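Local coordinates for TRAP-T family transporter, DctP (Periplasmic binding) subunit (Sulfitobacter sp. NAS-14.1, PDB 4PF8), which binds galacturonate in the periplasm and probably delivers it, as the solute-binding subunit, to the membrane permease of a TRAP transporter, at residues N30-V33 and E34-V38; S276-I279 and I280-G284. All blocks are in the same frame, centred on the assembly; numbering follows the deposited sequence.

Contact 1: N30-V33 and E34-V38; sequences NIHV and EDYPV. With GTR (beta-D-galactopyranuronic acid), chain D.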
ATOM      1  N   ASN A  30      -7.100   6.505   8.065  1.00  7.51           N
ATOM      2  CA  ASN A  30      -5.702   6.539   7.644  1.00  7.01           C
ATOM      3  C   ASN A  30      -4.917   5.698   8.629  1.00  7.35           C
ATOM      4  O   ASN A  30      -5.078   5.844   9.833  1.00  9.13           O
ATOM      5  CB  ASN A  30      -5.224   7.978   7.708  1.00  7.63           C
ATOM      6  CG  ASN A  30      -3.794   8.175   7.204  1.00  8.87           C
ATOM      7  OD1 ASN A  30      -3.240   7.369   6.453  1.00  9.06           O
ATOM      8  ND2 ASN A  30      -3.228   9.288   7.562  1.00 10.68           N
ATOM      9  N   ILE A  31      -4.029   4.844   8.114  1.00  5.19           N
ATOM     10  CA  ILE A  31      -3.158   4.042   8.952  1.00  6.98           C
ATOM     11  C   ILE A  31      -1.927   4.807   9.448  1.00  7.19           C
ATOM     12  O   ILE A  31      -1.304   4.423  10.428  1.00  8.49           O
ATOM     13  CB  ILE A  31      -2.721   2.770   8.195  1.00  7.60           C
ATOM     14  CG1 ILE A  31      -2.300   1.652   9.145  1.00 12.58           C
ATOM     15  CG2 ILE A  31      -1.621   3.080   7.181  1.00  8.72           C
ATOM     16  CD1 ILE A  31      -2.127   0.311   8.410  1.00 15.10           C
ATOM     17  N   HIS A  32      -1.581   5.891   8.756  1.00  8.00           N
ATOM     18  CA  HIS A  32      -0.308   6.565   8.989  1.00  7.77           C
ATOM     19  C   HIS A  32      -0.300   7.634  10.046  1.00  8.71           C
ATOM     20  O   HIS A  32      -1.355   8.115  10.463  1.00  9.66           O
ATOM     21  CB  HIS A  32       0.148   7.160   7.678  1.00  6.98           C
ATOM     22  CG  HIS A  32       0.553   6.130   6.694  1.00  6.75           C
ATOM     23  ND1 HIS A  32       1.682   5.358   6.862  1.00  9.25           N
ATOM     24  CD2 HIS A  32      -0.032   5.711   5.556  1.00  8.07           C
ATOM     25  CE1 HIS A  32       1.786   4.520   5.843  1.00  7.85           C
ATOM     26  NE2 HIS A  32       0.750   4.706   5.050  1.00  8.61           N
ATOM     27  N   VAL A  33       0.900   7.994  10.505  1.00  9.44           N
ATOM     28  CA  VAL A  33       1.071   9.128  11.392  1.00 10.40           C
ATOM     29  C   VAL A  33       0.572  10.405  10.728  1.00 10.01           C
ATOM     30  O   VAL A  33       0.463  10.462   9.511  1.00  9.43           O
ATOM     31  CB  VAL A  33       2.532   9.285  11.836  1.00 14.26           C
ATOM     32  CG1 VAL A  33       2.970   8.017  12.590  1.00 20.38           C
ATOM     33  CG2 VAL A  33       3.432   9.573  10.634  1.00 16.49           C
ATOM     34  N   GLU A  34       0.247  11.418  11.534  1.00 12.17           N
ATOM     35  CA  GLU A  34      -0.326  12.642  11.005  1.00 13.24           C
ATOM     36  C   GLU A  34       0.594  13.311   9.989  1.00 12.46           C
ATOM     37  O   GLU A  34       0.117  13.850   8.982  1.00 14.60           O
ATOM     38  CB  GLU A  34      -0.647  13.622  12.147  1.00 18.66           C
ATOM     39  CG  GLU A  34      -1.434  14.835  11.687  1.00 27.56           C
ATOM     40  CD  GLU A  34      -2.027  15.644  12.832  1.00 35.00           C
ATOM     41  OE1 GLU A  34      -1.857  15.250  14.006  1.00 39.57           O
ATOM     42  OE2 GLU A  34      -2.661  16.682  12.546  1.00 38.44           O
ATOM     43  N   ASP A  35       1.896  13.337  10.266  1.00 12.19           N
ATOM     44  CA  ASP A  35       2.819  13.995   9.346  1.00 12.86           C
ATOM     45  C   ASP A  35       3.360  12.970   8.338  1.00 11.68           C
ATOM     46  O   ASP A  35       4.422  12.369   8.527  1.00 12.71           O
ATOM     47  CB  ASP A  35       3.964  14.684  10.083  1.00 18.93           C
ATOM     48  CG  ASP A  35       4.823  15.524   9.142  1.00 30.16           C
ATOM     49  OD1 ASP A  35       4.437  15.684   7.960  1.00 23.58           O
ATOM     50  OD2 ASP A  35       5.888  16.010   9.574  1.00 33.06           O
ATOM     51  N   TYR A  36       2.607  12.783   7.262  1.00 13.34           N
ATOM     52  CA  TYR A  36       2.881  11.732   6.267  1.00 10.50           C
ATOM     53  C   TYR A  36       2.119  12.145   4.992  1.00 13.17           C
ATOM     54  O   TYR A  36       1.060  12.753   5.082  1.00 12.30           O
ATOM     55  CB  TYR A  36       2.386  10.378   6.784  1.00 10.15           C
ATOM     56  CG  TYR A  36       2.958   9.184   6.053  1.00  8.19           C
ATOM     57  CD1 TYR A  36       4.220   8.709   6.371  1.00 10.29           C
ATOM     58  CD2 TYR A  36       2.232   8.518   5.084  1.00  8.65           C
ATOM     59  CE1 TYR A  36       4.757   7.611   5.713  1.00  7.60           C
ATOM     60  CE2 TYR A  36       2.764   7.416   4.411  1.00  7.89           C
ATOM     61  CZ  TYR A  36       4.035   6.967   4.741  1.00  7.36           C
ATOM     62  OH  TYR A  36       4.551   5.847   4.091  1.00  9.01           O
ATOM     63  N   PRO A  37       2.629  11.823   3.797  1.00 12.00           N
ATOM     64  CA  PRO A  37       2.000  12.342   2.561  1.00 12.55           C
ATOM     65  C   PRO A  37       0.538  11.942   2.344  1.00 11.21           C
ATOM     66  O   PRO A  37      -0.294  12.749   1.901  1.00 11.49           O
ATOM     67  CB  PRO A  37       2.878  11.751   1.450  1.00 10.76           C
ATOM     68  CG  PRO A  37       4.217  11.648   2.096  1.00 11.91           C
ATOM     69  CD  PRO A  37       3.961  11.246   3.531  1.00 12.87           C
ATOM     70  N   VAL A  38       0.226  10.701   2.683  1.00  9.70           N
ATOM     71  CA  VAL A  38      -1.138  10.212   2.620  1.00  9.22           C
ATOM     72  C   VAL A  38      -2.035  11.080   3.496  1.00  9.98           C
ATOM     73  O   VAL A  38      -3.105  11.499   3.077  1.00 10.37           O
ATOM     74  CB  VAL A  38      -1.216   8.760   3.119  1.00  8.38           C
ATOM     75  CG1 VAL A  38      -2.671   8.312   3.231  1.00  8.46           C
ATOM     76  CG2 VAL A  38      -0.412   7.832   2.199  1.00  9.84           C
TER
HETATM   77  C1  GTR D 402       2.417   0.855   3.938  1.00  5.44           C
HETATM   78  C2  GTR D 402       1.055   1.194   3.431  1.00  5.28           C
HETATM   79  C3  GTR D 402       0.075   0.953   4.565  1.00  7.07           C
HETATM   80  C4  GTR D 402       0.109  -0.497   5.026  1.00  6.96           C
HETATM   81  C5  GTR D 402       1.554  -0.777   5.429  1.00  7.09           C
HETATM   82  C6  GTR D 402       1.723  -2.241   5.819  1.00  9.45           C
HETATM   83  O1  GTR D 402       3.405   1.003   2.870  1.00  6.84           O
HETATM   84  O2  GTR D 402       1.054   2.602   3.073  1.00  6.58           O
HETATM   85  O3  GTR D 402      -1.243   1.192   4.026  1.00  7.50           O
HETATM   86  O4  GTR D 402      -0.264  -1.325   3.911  1.00  9.35           O
HETATM   87  O5  GTR D 402       2.469  -0.474   4.356  1.00  6.32           O
HETATM   88  O6A GTR D 402       2.848  -2.744   5.557  1.00  7.19           O
HETATM   89  O6B GTR D 402       0.821  -2.798   6.485  1.00  8.04           O
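H32 and Y36, four residues apart, lie almost flat on one another in an offset stack, ring centroids 3.8 Å apart and planes only 13° from parallel, while the same imidazole reaches the bound sugar with its outer edge. Y36 CE2 sits over the middle of the imidazole, and at the inner end H32 CG comes to 3.3 Å from Y36 CD2. Toward the rim of the opposite face lies I31 CG2, giving the ring an aromatic neighbour on one side and an aliphatic one on the other. At its edge and near its plane, H32 NE2 donates to O2 of the galacturonate at 2.9 Å, with a moderately bent N-H...O angle of 146°. A histidine suits this place because it offers both a flat face for stacking and an N-H at the rim. Y36 is swung back under it by a first torsion of -163°, which sets CG anti to the backbone N; its hydroxyl goes on to a hydrogen bond with S211, another pocket residue. The turn joins strand 26-29 to helix 37-52 in this family 7 solute-binding protein, and Y36 occupies the N-cap position, with P37 opening the first helical turn, where a residue without an N-H costs no helical bond. I31 CG2 also approaches the sugar, 3.7 Å from GTR O3, and E234, N207, R167, R146 and Q70 supply further hydrogen bonds to the ligand. Beside the imidazole, N30 OD1 accepts a weak but nearly straight bond from the backbone N of H32 at 3.2 Å, and V38 CG1 packs 3.4 Å from the same oxygen. N30 ND2 is hydrogen-bonded to S39 OG and H63 ND1. V38 CG2 approaches H32 CD2 obliquely at 4.0 Å.

Contact 2: S276-I279 and I280-G284; sequences SMKI and IMDGG
K278 sends its side chain along the helix surface to D282, one turn further on. Its CB leads away from the following turn, but a first torsion of -169° places CG anti to the backbone N, and there CG comes within 3.7 Å of D282 OD2. CD and CE continue the extended chain, CE passing 4.1 Å from D282 OD2; the last torsion, -62°, then bends NZ back to 3.0 Å from D282 OD2. NZ meets the syn lone pair of OD2 in a salt bridge, and a water bonded to D282 OD1 receives a weak, long bond from NZ. A lysine suits an exposed site, where its methylenes can span a turn before presenting the charge. This is the C-terminal end of helix 248-282, closed by a Schellman motif: G284, with positive phi, is the C' residue, its N hydrogen-bonds to M281 O at 3.2 Å, and V285 N to I280 O. A side chain there would jam against the preceding carbonyl oxygen, which glycine avoids. Elsewhere round the helix, CE of selenomethionine M277 rests 4.2 Å from CG of selenomethionine M281. The buried I280 lays CG1 against S276 O at 3.2 Å and packs its branched side chain on Y212 and V287. Shortened to an alanine, the residue loses its contacts with S276 O, Y212 and V287, and a gap is likely to open beside the helix end.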
ATOM      1  N   SER A 276      12.983  10.782   3.971  1.00 10.02           N
ATOM      2  CA  SER A 276      13.033   9.609   4.843  1.00  8.69           C
ATOM      3  C   SER A 276      14.341   8.840   4.628  1.00  8.71           C
ATOM      4  O   SER A 276      14.958   8.402   5.601  1.00  9.92           O
ATOM      5  CB  SER A 276      11.833   8.690   4.610  1.00  9.25           C
ATOM      6  OG  SER A 276      10.676   9.264   5.169  1.00 11.87           O
HETATM    7  N   MSE A 277      14.765   8.661   3.376  1.00  9.65           N
HETATM    8  CA  MSE A 277      16.062   8.040   3.100  1.00  9.47           C
HETATM    9  C   MSE A 277      17.190   8.773   3.815  1.00  9.77           C
HETATM   10  O   MSE A 277      18.086   8.144   4.378  1.00 10.13           O
HETATM   11  CB  MSE A 277      16.341   8.002   1.602  1.00 13.50           C
HETATM   12  CG  MSE A 277      15.559   6.967   0.836  1.00 17.58           C
HETATM   13 SE   MSE A 277      15.991   5.093   1.340  0.68 19.26          SE
HETATM   14  CE  MSE A 277      17.623   5.297   1.988  1.00  9.18           C
ATOM     15  N   LYS A 278      17.159  10.101   3.793  1.00 10.06           N
ATOM     16  CA  LYS A 278      18.181  10.872   4.495  1.00 11.05           C
ATOM     17  C   LYS A 278      18.169  10.600   6.011  1.00 12.04           C
ATOM     18  O   LYS A 278      19.220  10.432   6.637  1.00 12.49           O
ATOM     19  CB  LYS A 278      18.013  12.369   4.208  1.00 11.89           C
ATOM     20  CG  LYS A 278      19.188  13.196   4.694  1.00 17.22           C
ATOM     21  CD  LYS A 278      19.019  14.646   4.345  1.00 19.65           C
ATOM     22  CE  LYS A 278      20.279  15.426   4.674  1.00 25.55           C
ATOM     23  NZ  LYS A 278      20.602  15.392   6.135  1.00 28.55           N
ATOM     24  N   ILE A 279      16.979  10.558   6.597  1.00 10.81           N
ATOM     25  CA  ILE A 279      16.831  10.270   8.025  1.00 10.94           C
ATOM     26  C   ILE A 279      17.386   8.880   8.356  1.00 10.45           C
ATOM     27  O   ILE A 279      18.100   8.694   9.354  1.00 11.96           O
ATOM     28  CB  ILE A 279      15.353  10.392   8.435  1.00 11.00           C
ATOM     29  CG1 ILE A 279      14.937  11.860   8.407  1.00 13.95           C
ATOM     30  CG2 ILE A 279      15.106   9.810   9.829  1.00 11.08           C
ATOM     31  CD1 ILE A 279      13.472  12.065   8.449  1.00 13.86           C
ATOM     32  N   ILE A 280      17.047   7.913   7.515  1.00 10.24           N
ATOM     33  CA  ILE A 280      17.469   6.527   7.676  1.00 11.85           C
ATOM     34  C   ILE A 280      18.980   6.456   7.651  1.00 12.67           C
ATOM     35  O   ILE A 280      19.614   5.856   8.541  1.00 12.42           O
ATOM     36  CB  ILE A 280      16.848   5.674   6.526  1.00 12.55           C
ATOM     37  CG1 ILE A 280      15.345   5.458   6.807  1.00 16.61           C
ATOM     38  CG2 ILE A 280      17.599   4.375   6.292  1.00 18.79           C
ATOM     39  CD1 ILE A 280      14.567   5.050   5.537  1.00 16.15           C
HETATM   40  N   MSE A 281      19.591   7.112   6.674  1.00 11.77           N
HETATM   41  CA  MSE A 281      21.041   7.026   6.545  1.00 11.40           C
HETATM   42  C   MSE A 281      21.722   7.774   7.686  1.00 15.00           C
HETATM   43  O   MSE A 281      22.729   7.301   8.242  1.00 18.49           O
HETATM   44  CB  MSE A 281      21.482   7.536   5.180  1.00 15.91           C
HETATM   45  CG  MSE A 281      20.974   6.637   4.046  1.00 16.86           C
HETATM   46 SE   MSE A 281      21.602   7.181   2.291  0.75 22.86          SE
HETATM   47  CE  MSE A 281      20.658   8.839   2.145  1.00 18.58           C
ATOM     48  N   ASP A 282      21.173   8.924   8.065  1.00 13.40           N
ATOM     49  CA  ASP A 282      21.754   9.717   9.151  1.00 14.48           C
ATOM     50  C   ASP A 282      21.575   9.006  10.507  1.00 16.53           C
ATOM     51  O   ASP A 282      22.286   9.297  11.471  1.00 19.81           O
ATOM     52  CB  ASP A 282      21.092  11.090   9.241  1.00 15.12           C
ATOM     53  CG  ASP A 282      21.482  12.032   8.108  1.00 24.00           C
ATOM     54  OD1 ASP A 282      22.407  11.730   7.329  1.00 25.43           O
ATOM     55  OD2 ASP A 282      20.833  13.098   8.010  1.00 23.52           O
ATOM     56  N   GLY A 283      20.632   8.083  10.568  1.00 15.84           N
ATOM     57  CA  GLY A 283      20.343   7.331  11.777  1.00 17.20           C
ATOM     58  C   GLY A 283      21.151   6.051  11.919  1.00 20.11           C
ATOM     59  O   GLY A 283      20.905   5.257  12.825  1.00 27.84           O
ATOM     60  N   GLY A 284      22.090   5.831  11.008  1.00 16.45           N
ATOM     61  CA  GLY A 284      23.025   4.722  11.114  1.00 21.37           C
ATOM     62  C   GLY A 284      22.608   3.415  10.462  1.00 18.33           C
ATOM     63  O   GLY A 284      23.260   2.389  10.632  1.00 21.19           O
TER
HETATM   64  O   HOH W   1      23.125  13.482   5.031  1.00 28.03           O

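Overall arrangement
From the N terminus, the chain leaves strand 26-29 and turns through contact 1 into helix 37-52, closing a short local loop beside the sugar. More than two hundred residues later, helix 248-282 passes the same turn, W269 touching Y36 and R272 bonding to D35 O, before it ends in contact 2 and leads into strand 286-289. The two contacts therefore follow in series, neither nesting nor crossing. The centres of contacts 1 and 2 are about 19 Å apart and the nearest atoms of contacts 1 and 2 about 6 Å apart, with no direct touch. Helix 209-214 meets both: S211 and S214 face contact 1, whereas Y212 and E213 face contact 2, and P210 touches Y36 and S276 alike.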